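Local coordinates for probable hydrolase (PDB 7AL6), which is of unknown function but adopts the alpha/beta hydrolase fold and probably acts as a hydrolase, perhaps a lipolytic one, at residues A[8-20]-A[56-69]. Sequence-based numbering, arbitrary orientation.
Sequences VRISLPHIELAAH and VALDFAGHGHSAHR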
ATOM      1  N   VAL A   8      19.725   1.332  11.470  1.00 26.17           N
ATOM      2  CA  VAL A   8      19.153   2.161  10.381  1.00 28.61           C
ATOM      3  C   VAL A   8      18.007   1.467   9.642  1.00 27.10           C
ATOM      4  O   VAL A   8      17.839   0.289   9.773  1.00 23.75           O
ATOM      5  CB  VAL A   8      20.253   2.521   9.375  1.00 27.66           C
ATOM      6  CG1 VAL A   8      21.398   3.266  10.017  1.00 28.53           C
ATOM      7  CG2 VAL A   8      20.749   1.283   8.664  1.00 28.44           C
ATOM      8  N   ARG A   9      17.237   2.266   8.926  1.00 23.71           N
ATOM      9  CA  ARG A   9      16.204   1.856   7.969  1.00 24.29           C
ATOM     10  C   ARG A   9      16.874   1.971   6.604  1.00 32.97           C
ATOM     11  O   ARG A   9      17.565   2.964   6.409  1.00 33.29           O
ATOM     12  CB  ARG A   9      15.018   2.812   7.918  1.00 33.35           C
ATOM     13  CG  ARG A   9      14.269   2.969   9.219  1.00 38.58           C
ATOM     14  CD  ARG A   9      13.818   1.627   9.704  1.00 35.50           C
ATOM     15  NE  ARG A   9      12.582   1.144   9.139  1.00 35.13           N
ATOM     16  CZ  ARG A   9      12.029  -0.008   9.483  1.00 29.45           C
ATOM     17  NH1 ARG A   9      12.616  -0.773  10.372  1.00 33.49           N
ATOM     18  NH2 ARG A   9      10.897  -0.387   8.950  1.00 36.37           N
ATOM     19  N   ILE A  10      16.755   0.981   5.738  1.00 30.72           N
ATOM     20  CA  ILE A  10      17.311   1.065   4.367  1.00 28.37           C
ATOM     21  C   ILE A  10      16.103   1.135   3.447  1.00 28.79           C
ATOM     22  O   ILE A  10      15.321   0.211   3.446  1.00 30.84           O
ATOM     23  CB  ILE A  10      18.259  -0.098   4.053  1.00 26.96           C
ATOM     24  CG1 ILE A  10      19.362  -0.214   5.101  1.00 30.49           C
ATOM     25  CG2 ILE A  10      18.814   0.052   2.650  1.00 27.11           C
ATOM     26  CD1 ILE A  10      20.242  -1.405   4.948  1.00 31.47           C
ATOM     27  N   SER A  11      15.982   2.217   2.705  1.00 27.09           N
ATOM     28  CA  SER A  11      14.812   2.464   1.864  1.00 30.24           C
ATOM     29  C   SER A  11      15.062   1.879   0.484  1.00 27.91           C
ATOM     30  O   SER A  11      15.944   2.352  -0.247  1.00 26.09           O
ATOM     31  CB  SER A  11      14.514   3.957   1.728  1.00 31.77           C
ATOM     32  OG  SER A  11      14.038   4.435   2.965  1.00 35.07           O
ATOM     33  N   LEU A  12      14.298   0.857   0.134  1.00 27.04           N
ATOM     34  CA  LEU A  12      14.254   0.318  -1.205  1.00 30.16           C
ATOM     35  C   LEU A  12      13.020   0.848  -1.914  1.00 31.94           C
ATOM     36  O   LEU A  12      12.112   1.387  -1.289  1.00 28.82           O
ATOM     37  CB  LEU A  12      14.231  -1.210  -1.153  1.00 25.95           C
ATOM     38  CG  LEU A  12      15.295  -1.871  -0.260  1.00 25.05           C
ATOM     39  CD1 LEU A  12      15.253  -3.420  -0.453  1.00 28.67           C
ATOM     40  CD2 LEU A  12      16.681  -1.353  -0.515  1.00 31.85           C
ATOM     41  N   PRO A  13      12.958   0.719  -3.238  1.00 26.68           N
ATOM     42  CA  PRO A  13      11.802   1.254  -3.965  1.00 30.47           C
ATOM     43  C   PRO A  13      10.502   0.657  -3.512  1.00 29.39           C
ATOM     44  O   PRO A  13       9.490   1.350  -3.442  1.00 32.69           O
ATOM     45  CB  PRO A  13      12.112   0.907  -5.440  1.00 30.94           C
ATOM     46  CG  PRO A  13      13.632   0.777  -5.492  1.00 34.01           C
ATOM     47  CD  PRO A  13      14.052   0.261  -4.121  1.00 29.29           C
ATOM     48  N   HIS A  14      10.496  -0.608  -3.126  1.00 27.08           N
ATOM     49  CA  HIS A  14       9.255  -1.302  -2.842  1.00 26.25           C
ATOM     50  C   HIS A  14       9.051  -1.666  -1.383  1.00 25.13           C
ATOM     51  O   HIS A  14       8.008  -2.240  -1.049  1.00 30.01           O
ATOM     52  CB  HIS A  14       9.227  -2.608  -3.660  1.00 28.11           C
ATOM     53  CG  HIS A  14      10.395  -3.505  -3.377  1.00 31.25           C
ATOM     54  ND1 HIS A  14      11.692  -3.170  -3.721  1.00 29.91           N
ATOM     55  CD2 HIS A  14      10.468  -4.717  -2.766  1.00 30.42           C
ATOM     56  CE1 HIS A  14      12.509  -4.137  -3.336  1.00 33.59           C
ATOM     57  NE2 HIS A  14      11.788  -5.093  -2.769  1.00 26.32           N
ATOM     58  N   ILE A  15      10.060  -1.521  -0.554  1.00 25.49           N
ATOM     59  CA  ILE A  15       9.966  -1.924   0.868  1.00 22.16           C
ATOM     60  C   ILE A  15      11.045  -1.199   1.650  1.00 22.63           C
ATOM     61  O   ILE A  15      12.052  -0.856   1.084  1.00 24.57           O
ATOM     62  CB  ILE A  15      10.115  -3.452   0.990  1.00 24.09           C
ATOM     63  CG1 ILE A  15       9.615  -4.001   2.323  1.00 28.51           C
ATOM     64  CG2 ILE A  15      11.544  -3.856   0.725  1.00 23.98           C
ATOM     65  CD1 ILE A  15       9.463  -5.496   2.370  1.00 29.68           C
ATOM     66  N   GLU A  16      10.841  -1.061   2.936  1.00 25.39           N
ATOM     67  CA  GLU A  16      11.811  -0.454   3.846  1.00 21.83           C
ATOM     68  C   GLU A  16      12.330  -1.562   4.761  1.00 20.87           C
ATOM     69  O   GLU A  16      11.525  -2.181   5.401  1.00 22.96           O
ATOM     70  CB  GLU A  16      11.113   0.648   4.603  1.00 29.78           C
ATOM     71  CG  GLU A  16      12.057   1.657   5.124  1.00 36.86           C
ATOM     72  CD  GLU A  16      11.322   2.724   5.885  1.00 49.21           C
ATOM     73  OE1 GLU A  16      10.868   3.662   5.264  1.00 34.59           O
ATOM     74  OE2 GLU A  16      11.203   2.553   7.087  1.00 39.64           O
ATOM     75  N   LEU A  17      13.630  -1.776   4.840  1.00 22.42           N
ATOM     76  CA  LEU A  17      14.196  -2.853   5.668  1.00 25.52           C
ATOM     77  C   LEU A  17      14.990  -2.249   6.808  1.00 26.46           C
ATOM     78  O   LEU A  17      15.377  -1.119   6.714  1.00 29.21           O
ATOM     79  CB  LEU A  17      15.116  -3.744   4.836  1.00 23.29           C
ATOM     80  CG  LEU A  17      14.493  -4.417   3.627  1.00 25.42           C
ATOM     81  CD1 LEU A  17      15.536  -5.206   2.884  1.00 26.20           C
ATOM     82  CD2 LEU A  17      13.334  -5.293   4.029  1.00 21.23           C
ATOM     83  N   ALA A  18      15.141  -3.002   7.868  1.00 20.51           N
ATOM     84  CA  ALA A  18      15.980  -2.615   8.988  1.00 23.25           C
ATOM     85  C   ALA A  18      17.309  -3.351   8.934  1.00 25.51           C
ATOM     86  O   ALA A  18      17.387  -4.492   8.458  1.00 21.33           O
ATOM     87  CB  ALA A  18      15.278  -2.927  10.316  1.00 22.36           C
ATOM     88  N   ALA A  19      18.351  -2.707   9.459  1.00 23.05           N
ATOM     89  CA  ALA A  19      19.661  -3.345   9.548  1.00 26.63           C
ATOM     90  C   ALA A  19      20.441  -2.813  10.743  1.00 25.72           C
ATOM     91  O   ALA A  19      20.291  -1.651  11.141  1.00 26.49           O
ATOM     92  CB  ALA A  19      20.501  -3.103   8.308  1.00 26.36           C
ATOM     93  N   HIS A  20      21.274  -3.680  11.314  1.00 25.91           N
ATOM     94  CA  HIS A  20      22.263  -3.300  12.311  1.00 22.91           C
ATOM     95  C   HIS A  20      23.618  -3.228  11.626  1.00 29.95           C
ATOM     96  O   HIS A  20      23.981  -4.124  10.856  1.00 27.86           O
ATOM     97  CB  HIS A  20      22.303  -4.289  13.489  1.00 28.82           C
ATOM     98  CG  HIS A  20      22.988  -3.728  14.704  1.00 32.54           C
ATOM     99  ND1 HIS A  20      22.338  -2.922  15.615  1.00 39.46           N
ATOM    100  CD2 HIS A  20      24.278  -3.792  15.116  1.00 34.64           C
ATOM    101  CE1 HIS A  20      23.193  -2.543  16.553  1.00 36.58           C
ATOM    102  NE2 HIS A  20      24.380  -3.038  16.260  1.00 36.77           N
ATOM    103  N   VAL A  56      26.644  -5.263   7.363  1.00 24.18           N
ATOM    104  CA  VAL A  56      25.261  -4.809   7.383  1.00 24.56           C
ATOM    105  C   VAL A  56      24.446  -6.049   7.689  1.00 23.32           C
ATOM    106  O   VAL A  56      24.260  -6.915   6.824  1.00 26.22           O
ATOM    107  CB  VAL A  56      24.864  -4.165   6.050  1.00 20.74           C
ATOM    108  CG1 VAL A  56      23.384  -3.789   6.047  1.00 25.41           C
ATOM    109  CG2 VAL A  56      25.722  -2.940   5.768  1.00 26.57           C
ATOM    110  N   ALA A  57      24.007  -6.185   8.940  1.00 21.54           N
ATOM    111  CA  ALA A  57      23.219  -7.336   9.359  1.00 23.93           C
ATOM    112  C   ALA A  57      21.777  -6.961   9.098  1.00 23.94           C
ATOM    113  O   ALA A  57      21.158  -6.215   9.881  1.00 24.04           O
ATOM    114  CB  ALA A  57      23.449  -7.698  10.830  1.00 23.27           C
ATOM    115  N   LEU A  58      21.246  -7.514   8.024  1.00 20.83           N
ATOM    116  CA  LEU A  58      19.955  -7.151   7.477  1.00 25.96           C
ATOM    117  C   LEU A  58      18.846  -8.012   8.048  1.00 26.21           C
ATOM    118  O   LEU A  58      18.997  -9.229   8.169  1.00 23.24           O
ATOM    119  CB  LEU A  58      20.015  -7.338   5.970  1.00 22.56           C
ATOM    120  CG  LEU A  58      18.853  -6.853   5.124  1.00 22.10           C
ATOM    121  CD1 LEU A  58      18.788  -5.343   5.123  1.00 26.04           C
ATOM    122  CD2 LEU A  58      19.039  -7.433   3.693  1.00 25.68           C
ATOM    123  N   ASP A  59      17.748  -7.363   8.354  1.00 22.80           N
ATOM    124  CA  ASP A  59      16.505  -8.051   8.714  1.00 20.57           C
ATOM    125  C   ASP A  59      15.861  -8.337   7.363  1.00 25.14           C
ATOM    126  O   ASP A  59      15.652  -7.426   6.613  1.00 23.87           O
ATOM    127  CB  ASP A  59      15.594  -7.221   9.618  1.00 22.76           C
ATOM    128  CG  ASP A  59      15.893  -7.355  11.095  1.00 23.50           C
ATOM    129  OD1 ASP A  59      16.472  -8.330  11.464  1.00 24.19           O
ATOM    130  OD2 ASP A  59      15.568  -6.471  11.815  1.00 23.12           O
ATOM    131  N   PHE A  60      15.514  -9.571   7.060  1.00 20.63           N
ATOM    132  CA  PHE A  60      14.763  -9.876   5.831  1.00 21.91           C
ATOM    133  C   PHE A  60      13.360  -9.292   5.997  1.00 22.46           C
ATOM    134  O   PHE A  60      12.833  -9.204   7.096  1.00 22.77           O
ATOM    135  CB  PHE A  60      14.643 -11.384   5.597  1.00 20.65           C
ATOM    136  CG  PHE A  60      15.796 -12.018   4.876  1.00 23.01           C
ATOM    137  CD1 PHE A  60      16.331 -11.428   3.757  1.00 21.35           C
ATOM    138  CD2 PHE A  60      16.341 -13.208   5.319  1.00 24.43           C
ATOM    139  CE1 PHE A  60      17.390 -12.008   3.092  1.00 24.07           C
ATOM    140  CE2 PHE A  60      17.399 -13.790   4.646  1.00 29.00           C
ATOM    141  CZ  PHE A  60      17.923 -13.185   3.538  1.00 23.12           C
ATOM    142  N   ALA A  61      12.689  -9.075   4.885  1.00 23.54           N
ATOM    143  CA  ALA A  61      11.284  -8.645   4.833  1.00 24.14           C
ATOM    144  C   ALA A  61      10.438  -9.622   5.658  1.00 27.67           C
ATOM    145  O   ALA A  61      10.636 -10.824   5.585  1.00 25.43           O
ATOM    146  CB  ALA A  61      10.825  -8.613   3.406  1.00 25.96           C
ATOM    147  N   GLY A  62       9.550  -9.096   6.487  1.00 27.69           N
ATOM    148  CA  GLY A  62       8.652  -9.874   7.353  1.00 24.74           C
ATOM    149  C   GLY A  62       9.357 -10.459   8.562  1.00 24.68           C
ATOM    150  O   GLY A  62       8.757 -11.253   9.223  1.00 28.81           O
ATOM    151  N   HIS A  63      10.590 -10.062   8.836  1.00 27.52           N
ATOM    152  CA  HIS A  63      11.408 -10.560   9.964  1.00 20.43           C
ATOM    153  C   HIS A  63      11.959  -9.390  10.781  1.00 23.43           C
ATOM    154  O   HIS A  63      12.039  -8.316  10.263  1.00 19.80           O
ATOM    155  CB  HIS A  63      12.595 -11.397   9.483  1.00 24.48           C
ATOM    156  CG  HIS A  63      12.276 -12.669   8.780  1.00 21.23           C
ATOM    157  ND1 HIS A  63      11.761 -12.709   7.536  1.00 19.86           N
ATOM    158  CD2 HIS A  63      12.477 -13.947   9.130  1.00 26.34           C
ATOM    159  CE1 HIS A  63      11.618 -13.943   7.162  1.00 24.98           C
ATOM    160  NE2 HIS A  63      12.045 -14.712   8.108  1.00 22.22           N
ATOM    161  N   GLY A  64      12.275  -9.629  12.043  1.00 20.26           N
ATOM    162  CA  GLY A  64      12.921  -8.638  12.907  1.00 25.04           C
ATOM    163  C   GLY A  64      12.159  -7.333  12.906  1.00 24.90           C
ATOM    164  O   GLY A  64      10.983  -7.315  13.177  1.00 22.60           O
ATOM    165  N   HIS A  65      12.847  -6.274  12.557  1.00 22.17           N
ATOM    166  CA  HIS A  65      12.218  -4.947  12.489  1.00 22.15           C
ATOM    167  C   HIS A  65      11.998  -4.447  11.055  1.00 27.29           C
ATOM    168  O   HIS A  65      11.614  -3.277  10.856  1.00 23.34           O
ATOM    169  CB  HIS A  65      13.057  -3.950  13.305  1.00 25.51           C
ATOM    170  CG  HIS A  65      12.993  -4.208  14.789  1.00 25.24           C
ATOM    171  ND1 HIS A  65      13.854  -3.631  15.695  1.00 29.95           N
ATOM    172  CD2 HIS A  65      12.181  -5.022  15.507  1.00 21.62           C
ATOM    173  CE1 HIS A  65      13.560  -4.066  16.911  1.00 28.66           C
ATOM    174  NE2 HIS A  65      12.551  -4.915  16.822  1.00 25.74           N
ATOM    175  N   SER A  66      12.203  -5.298  10.049  1.00 24.93           N
ATOM    176  CA  SER A  66      11.968  -4.885   8.670  1.00 24.78           C
ATOM    177  C   SER A  66      10.468  -4.855   8.397  1.00 20.73           C
ATOM    178  O   SER A  66       9.698  -5.601   8.985  1.00 23.17           O
ATOM    179  CB  SER A  66      12.676  -5.835   7.679  1.00 17.38           C
ATOM    180  OG  SER A  66      14.047  -5.466   7.559  1.00 22.18           O
ATOM    181  N   ALA A  67      10.066  -4.043   7.436  1.00 25.19           N
ATOM    182  CA  ALA A  67       8.658  -4.028   7.086  1.00 20.59           C
ATOM    183  C   ALA A  67       8.218  -5.375   6.536  1.00 24.05           C
ATOM    184  O   ALA A  67       9.012  -6.127   5.966  1.00 23.96           O
ATOM    185  CB  ALA A  67       8.402  -2.929   6.060  1.00 25.22           C
ATOM    186  N   HIS A  68       6.936  -5.678   6.730  1.00 24.06           N
ATOM    187  CA  HIS A  68       6.255  -6.696   5.950  1.00 25.52           C
ATOM    188  C   HIS A  68       6.088  -6.223   4.507  1.00 25.08           C
ATOM    189  O   HIS A  68       5.949  -5.032   4.232  1.00 30.80           O
ATOM    190  CB  HIS A  68       4.873  -7.007   6.536  1.00 24.30           C
ATOM    191  CG  HIS A  68       4.905  -7.467   7.944  1.00 34.78           C
ATOM    192  ND1 HIS A  68       5.713  -8.499   8.368  1.00 32.69           N
ATOM    193  CD2 HIS A  68       4.268  -7.003   9.045  1.00 32.75           C
ATOM    194  CE1 HIS A  68       5.557  -8.666   9.666  1.00 37.69           C
ATOM    195  NE2 HIS A  68       4.689  -7.769  10.099  1.00 33.20           N
ATOM    196  N   ARG A  69       6.106  -7.169   3.584  1.00 27.39           N
ATOM    197  CA  ARG A  69       5.868  -6.847   2.183  1.00 27.61           C
ATOM    198  C   ARG A  69       4.443  -6.335   1.981  1.00 28.77           C
ATOM    199  O   ARG A  69       3.529  -6.669   2.737  1.00 24.96           O
ATOM    200  CB  ARG A  69       6.063  -8.084   1.303  1.00 26.45           C
ATOM    201  CG  ARG A  69       7.480  -8.694   1.321  1.00 28.06           C
ATOM    202  CD  ARG A  69       7.678  -9.611   0.100  1.00 29.22           C
ATOM    203  NE  ARG A  69       8.948 -10.316   0.144  1.00 27.81           N
ATOM    204  CZ  ARG A  69      10.128  -9.721  -0.001  1.00 27.40           C
ATOM    205  NH1 ARG A  69      10.194  -8.425  -0.218  1.00 27.20           N
ATOM    206  NH2 ARG A  69      11.240 -10.434   0.059  1.00 27.53           N
TER
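L17 CD1 meets L58 CD1 at 4.0 Å, the two leucines crossing at a slant, and I10 CD1 reaches V56 CG1 end to end. This apolar layer lies on one face of the alpha/beta hydrolase sheet, where the N-terminal hairpin 8-20 lays its second strand antiparallel to strand 56-58. A19 CB touches both V56 CG1, at 3.7 Å, and L58 CD1. L58 holds CG anti to the backbone N (chi1 -172°), which swings CD1 back toward the hairpin. Farther along, I15 rests CD1 on A61 CB at 3.6 Å, and the same methyl of A61 sits over the centre of the R69 guanidinium, whose NH2 is paired with D83.

How a loop can stay tied to a neighbouring strand is well illustrated here. H20 and A57 exchange two backbone bonds, and D59 N donates to A18 O. The chain then loops through two tight turns, and a side chain takes over: S66 OG accepts from A18 N at 2.7 Å while donating to D59 O, so this buried hydroxyl links the hairpin to both ends of the loop. One residue later a single backbone bond, A67 N to E16 O, rejoins the loop to the hairpin.

At the polar edge, the bent R9 side chain uses two edge positions of its guanidinium. NE forms a salt bridge with E16 OE2, whereas NH1 points almost straight (170°) at H65 O, 2.7 Å away, approaching from above that carbonyl's plane.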